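Local atomic coordinates of ABC transporter substrate-binding protein (Bradyrhizobium japonicum, PDB entry 4I1D), a protein that probably serves as the periplasmic substrate-binding component of an ABC transporter, perhaps for polyamines such as putrescine and spermidine, and holds d-malate in this crystal. Residues T48-G53 with C234-A239; Q225-S230 with A299-A304. One frame throughout, in Å; residues are numbered along the deposited sequence.

Contact 1: residues T48-G53 with C234-A239; sequences TQVGSG and CILKGA. With SO4 (sulfate ion), chain B.
With chi1 at 169°, Val50 sets CG1 opposite its own backbone N and CG2 beside it, so both methyls of the fork are presented to the turn 236-239. Leu236 answers with CG next to its backbone N (chi1 -83°), which turns the branched end toward the helix, CD2 foremost. The two branched chains cross obliquely, Val50 CG2 lying 3.8 Å from Leu236 CD2. The same Val50 methyl also rests 3.7 Å from the backbone oxygen Lys237 O, while its CG1 touches Lys237 CB at 4.0 Å; the lysine then bends off, leading its ammonium group away from the helix. Gln49 joins through its amide oxygen, OE1 sitting 3.8 Å from Leu236 CD2. This is merely a van der Waals contact, since the hydrogen bond of OE1 is made with the backbone N of Trp57.

No direct hydrogen bond links the two backbones. Instead a single water spans them, donating to Val50 O at 3.2 Å and to Lys237 O at 2.9 Å, and so tying the last turn of the helix to the loop. Both chains change direction here at glycines with positive phi: Gly53 (phi 80°) as the chain leaves the helix, Gly238 at the third position of the turn. Val50 additionally meets Pro309 of a second subunit.

The arrangement illustrates a peripheral helix end packed against a type II beta turn, closed by the bond from Ala239 N to Leu236 O, that follows a sheet strand in a periplasmic binding protein fold.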
loop_
_atom_site.group_PDB
_atom_site.type_symbol
_atom_site.label_atom_id
_atom_site.label_comp_id
_atom_site.label_asym_id
_atom_site.label_seq_id
_atom_site.Cartn_x
_atom_site.Cartn_y
_atom_site.Cartn_z
ATOM N N THR A 48 -0.806 28.528 -1.877
ATOM C CA THR A 48 -0.498 28.425 -0.463
ATOM C C THR A 48 -0.208 29.810 0.098
ATOM O O THR A 48 -0.715 30.184 1.157
ATOM C CB THR A 48 0.699 27.504 -0.223
ATOM O OG1 THR A 48 0.340 26.166 -0.585
ATOM C CG2 THR A 48 1.110 27.536 1.239
ATOM N N GLN A 49 0.593 30.571 -0.638
ATOM C CA GLN A 49 0.996 31.908 -0.212
ATOM C C GLN A 49 -0.208 32.827 -0.054
ATOM O O GLN A 49 -0.394 33.453 0.992
ATOM C CB GLN A 49 1.987 32.519 -1.208
ATOM C CG GLN A 49 3.369 31.878 -1.200
ATOM C CD GLN A 49 4.415 32.776 -1.836
ATOM O OE1 GLN A 49 4.244 33.992 -1.899
ATOM N NE2 GLN A 49 5.510 32.183 -2.304
ATOM N N VAL A 50 -1.030 32.897 -1.095
ATOM C CA VAL A 50 -2.189 33.782 -1.076
ATOM C C VAL A 50 -3.209 33.307 -0.044
ATOM O O VAL A 50 -3.813 34.112 0.657
ATOM C CB VAL A 50 -2.804 33.913 -2.467
ATOM C CG1 VAL A 50 -4.157 34.618 -2.401
ATOM C CG2 VAL A 50 -1.828 34.649 -3.394
ATOM N N GLY A 51 -3.372 31.995 0.070
ATOM C CA GLY A 51 -4.298 31.433 1.036
ATOM C C GLY A 51 -3.965 31.823 2.466
ATOM O O GLY A 51 -4.841 31.844 3.332
ATOM N N SER A 52 -2.693 32.139 2.712
ATOM C CA SER A 52 -2.224 32.491 4.052
ATOM C C SER A 52 -2.507 33.958 4.376
ATOM O O SER A 52 -2.465 34.366 5.538
ATOM C CB SER A 52 -0.721 32.228 4.184
ATOM O OG SER A 52 0.021 33.163 3.403
ATOM N N GLY A 53 -2.793 34.749 3.347
ATOM C CA GLY A 53 -2.981 36.179 3.519
ATOM C C GLY A 53 -1.668 36.953 3.600
ATOM O O GLY A 53 -1.660 38.180 3.489
ATOM N N CYS A 234 1.825 39.081 -13.393
ATOM C CA CYS A 234 0.658 39.302 -12.540
ATOM C C CYS A 234 1.158 39.511 -11.120
ATOM O O CYS A 234 2.317 39.228 -10.819
ATOM C CB CYS A 234 -0.280 38.102 -12.576
ATOM S SG CYS A 234 0.553 36.549 -12.125
ATOM N N ILE A 235 0.278 39.997 -10.251
ATOM C CA ILE A 235 0.649 40.396 -8.906
ATOM C C ILE A 235 -0.188 39.589 -7.947
ATOM O O ILE A 235 -1.399 39.474 -8.137
ATOM C CB ILE A 235 0.352 41.890 -8.684
ATOM C CG1 ILE A 235 1.148 42.743 -9.673
ATOM C CG2 ILE A 235 0.628 42.298 -7.239
ATOM C CD1 ILE A 235 0.814 44.231 -9.601
ATOM N N LEU A 236 0.439 39.022 -6.920
ATOM C CA LEU A 236 -0.303 38.184 -5.979
ATOM C C LEU A 236 -1.318 39.000 -5.203
ATOM O O LEU A 236 -1.052 40.137 -4.816
ATOM C CB LEU A 236 0.626 37.429 -5.022
ATOM C CG LEU A 236 1.223 36.133 -5.583
ATOM C CD1 LEU A 236 2.310 36.461 -6.553
ATOM C CD2 LEU A 236 1.768 35.243 -4.481
ATOM N N LYS A 237 -2.498 38.426 -5.001
ATOM C CA LYS A 237 -3.483 39.035 -4.120
ATOM C C LYS A 237 -2.876 39.110 -2.713
ATOM O O LYS A 237 -2.411 38.106 -2.177
ATOM C CB LYS A 237 -4.765 38.200 -4.111
ATOM C CG LYS A 237 -6.028 38.989 -3.817
ATOM C CD LYS A 237 -6.320 39.984 -4.929
ATOM C CE LYS A 237 -7.649 40.688 -4.706
ATOM N NZ LYS A 237 -8.795 39.732 -4.732
ATOM N N GLY A 238 -2.858 40.300 -2.125
ATOM C CA GLY A 238 -2.274 40.471 -0.805
ATOM C C GLY A 238 -0.761 40.648 -0.816
ATOM O O GLY A 238 -0.103 40.530 0.220
ATOM N N ALA A 239 -0.202 40.934 -1.989
ATOM C CA ALA A 239 1.233 41.169 -2.115
ATOM C C ALA A 239 1.698 42.249 -1.135
ATOM O O ALA A 239 1.082 43.312 -1.038
ATOM C CB ALA A 239 1.589 41.550 -3.549
HETATM S S SO4 B . 3.971 24.297 -1.199
HETATM O O1 SO4 B . 3.619 25.713 -1.284
HETATM O O2 SO4 B . 3.267 23.680 -0.074
HETATM O O3 SO4 B . 3.587 23.620 -2.436
HETATM O O4 SO4 B . 5.414 24.169 -1.012
HETATM O O HOH W 1 -3.346 37.306 0.411
#

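Contact 2: residues Q225-S230 with A299-A304; sequences QGILQS and ALMSYA. With SO4 (sulfate ion), chain H.
Gln229 CB sits at an edge of the Tyr303 ring, near its plane, while Met301 CG lies over one face, 3.8 Å above the plane and displaced toward the rim. The glutamine methylene is close to the phenol oxygen, Gln229 CB being 3.0 Å from Tyr303 OH. Ser230 OG approaches the ring obliquely; its own polar partner is Thr64. The hydroxyl of Tyr303 accepts a nearly straight bond from Ser230 N (2.9 Å, 164° at the hydrogen), reaching a strand backbone from the start of helix 303-306.

Before that point the two chains pair as parallel strands. Gly226 O and Leu228 N bond to the N and O of Ala299, straddling Ile227, and Met301 N continues the pattern to Leu228 O at 3.0 Å. Leu228 and Leu300 share one face of the sheet, Leu228 CD2 meeting Leu300 CD1 at 3.9 Å. On the other face is Ile227; its CG2 meets CE of Met301, a selenomethionine, at 3.5 Å, tighter than usual. A bend at chi3 (-57°) directs that CE between Ile227 and Gln229, with Gln229 CG 3.8 Å away. Helix 146-153 packs on the same group through Glu148, which touches both Ile227 and Met301.

A sulfate, probably from the crystallisation liquor, is modelled at the helix start, where Ser302 OG donates to its O4 at 3.0 Å; that oxygen is implausibly close to Ala304 N, so the ion's exact position is doubtful. The same OG caps Trp305 N.

Chemically, then, strand pairing by peptide groups gives way after Met301 to a side-chain bond: Tyr303 OH replaces a carbonyl as acceptor for Ser230 N, while the helix amino end and its serine cap would probably favour an anion.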
loop_
_atom_site.group_PDB
_atom_site.type_symbol
_atom_site.label_atom_id
_atom_site.label_comp_id
_atom_site.label_asym_id
_atom_site.label_seq_id
_atom_site.Cartn_x
_atom_site.Cartn_y
_atom_site.Cartn_z
ATOM N N GLN A 225 4.424 25.823 -38.441
ATOM C CA GLN A 225 3.536 25.030 -37.587
ATOM C C GLN A 225 3.987 25.011 -36.133
ATOM O O GLN A 225 3.582 24.137 -35.362
ATOM C CB GLN A 225 3.374 23.597 -38.110
ATOM C CG GLN A 225 2.695 23.509 -39.476
ATOM C CD GLN A 225 1.950 22.198 -39.678
ATOM O OE1 GLN A 225 2.372 21.146 -39.191
ATOM N NE2 GLN A 225 0.820 22.261 -40.381
ATOM N N GLY A 226 4.825 25.972 -35.757
ATOM C CA GLY A 226 5.204 26.114 -34.363
ATOM C C GLY A 226 3.988 26.519 -33.559
ATOM O O GLY A 226 3.021 27.042 -34.112
ATOM N N ILE A 227 4.016 26.257 -32.257
ATOM C CA ILE A 227 2.966 26.734 -31.368
ATOM C C ILE A 227 3.454 27.986 -30.616
ATOM O O ILE A 227 4.363 27.918 -29.777
ATOM C CB ILE A 227 2.514 25.650 -30.375
ATOM C CG1 ILE A 227 1.980 24.422 -31.116
ATOM C CG2 ILE A 227 1.447 26.205 -29.452
ATOM C CD1 ILE A 227 3.064 23.518 -31.637
ATOM N N LEU A 228 2.853 29.127 -30.942
ATOM C CA LEU A 228 3.279 30.414 -30.395
ATOM C C LEU A 228 2.603 30.672 -29.051
ATOM O O LEU A 228 1.371 30.682 -28.951
ATOM C CB LEU A 228 2.962 31.545 -31.372
ATOM C CG LEU A 228 3.356 32.946 -30.909
ATOM C CD1 LEU A 228 4.836 33.001 -30.477
ATOM C CD2 LEU A 228 3.071 33.931 -32.016
ATOM N N GLN A 229 3.418 30.874 -28.025
ATOM C CA GLN A 229 2.922 30.990 -26.662
ATOM C C GLN A 229 3.524 32.203 -25.971
ATOM O O GLN A 229 4.380 32.880 -26.540
ATOM C CB GLN A 229 3.271 29.724 -25.888
ATOM C CG GLN A 229 2.661 28.466 -26.497
ATOM C CD GLN A 229 3.427 27.211 -26.101
ATOM O OE1 GLN A 229 4.117 26.594 -26.926
ATOM N NE2 GLN A 229 3.320 26.838 -24.837
ATOM N N SER A 230 3.087 32.471 -24.741
ATOM C CA SER A 230 3.595 33.621 -24.001
ATOM C C SER A 230 3.494 33.439 -22.493
ATOM O O SER A 230 2.628 32.712 -21.996
ATOM C CB SER A 230 2.802 34.874 -24.384
ATOM O OG SER A 230 1.486 34.803 -23.854
ATOM N N ALA A 299 0.686 28.314 -34.952
ATOM C CA ALA A 299 -0.558 28.277 -34.207
ATOM C C ALA A 299 -0.424 29.185 -32.986
ATOM O O ALA A 299 0.501 29.045 -32.178
ATOM C CB ALA A 299 -0.876 26.864 -33.782
ATOM N N LEU A 300 -1.338 30.133 -32.862
ATOM C CA LEU A 300 -1.350 30.987 -31.702
ATOM C C LEU A 300 -2.135 30.289 -30.598
ATOM O O LEU A 300 -3.352 30.117 -30.702
ATOM C CB LEU A 300 -1.991 32.329 -32.059
ATOM C CG LEU A 300 -1.969 33.375 -30.947
ATOM C CD1 LEU A 300 -0.526 33.697 -30.500
ATOM C CD2 LEU A 300 -2.691 34.624 -31.421
HETATM N N MSE A 301 -1.446 29.872 -29.547
HETATM C CA MSE A 301 -2.123 29.177 -28.453
HETATM C C MSE A 301 -3.275 29.996 -27.873
HETATM O O MSE A 301 -3.115 31.181 -27.571
HETATM C CB MSE A 301 -1.148 28.805 -27.337
HETATM C CG MSE A 301 -1.860 28.227 -26.109
HETATM SE SE MSE A 301 -0.685 27.136 -24.998
HETATM C CE MSE A 301 -0.154 25.866 -26.379
ATOM N N SER A 302 -4.434 29.358 -27.732
ATOM C CA SER A 302 -5.592 29.966 -27.071
ATOM C C SER A 302 -5.616 29.634 -25.579
ATOM O O SER A 302 -6.018 28.535 -25.175
ATOM C CB SER A 302 -6.901 29.489 -27.728
ATOM O OG SER A 302 -8.039 29.993 -27.046
ATOM N N TYR A 303 -5.175 30.586 -24.765
ATOM C CA TYR A 303 -5.236 30.457 -23.315
ATOM C C TYR A 303 -6.664 30.457 -22.782
ATOM O O TYR A 303 -6.935 29.862 -21.746
ATOM C CB TYR A 303 -4.367 31.535 -22.646
ATOM C CG TYR A 303 -2.926 31.286 -22.980
ATOM C CD1 TYR A 303 -2.272 30.163 -22.481
ATOM C CD2 TYR A 303 -2.237 32.119 -23.852
ATOM C CE1 TYR A 303 -0.955 29.899 -22.805
ATOM C CE2 TYR A 303 -0.926 31.864 -24.187
ATOM C CZ TYR A 303 -0.284 30.755 -23.661
ATOM O OH TYR A 303 1.035 30.496 -23.990
ATOM N N ALA A 304 -7.574 31.104 -23.502
ATOM C CA ALA A 304 -8.986 31.030 -23.160
ATOM C C ALA A 304 -9.479 29.584 -23.270
ATOM O O ALA A 304 -10.242 29.123 -22.430
ATOM C CB ALA A 304 -9.816 31.952 -24.055
HETATM S S SO4 H . -6.707 33.635 -25.925
HETATM O O1 SO4 H . -5.309 33.667 -26.356
HETATM O O2 SO4 H . -6.900 34.633 -24.874
HETATM O O3 SO4 H . -7.596 33.896 -27.058
HETATM O O4 SO4 H . -7.026 32.310 -25.403
#

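In the fold
Both contacts draw on strand 219-235, contact 2 on its middle and contact 1 on its end and the turn beyond: 225-230 and 234-239 follow one another along the chain with three residues between them, although the contact centres are 28 Å apart. Along the chain the segments alternate, which interlaces the early helix 43-51, the long strand and the late segment 299-304. Contact 2 is the inner one, about 9 Å from the centre of the chain; contact 1 is peripheral, about 23 Å out. Only contact 2 approaches the malate site: the Gln229 side chain is about 12 Å from that of Arg208. A strand shared this way is consistent with the two-lobed architecture of periplasmic binding proteins.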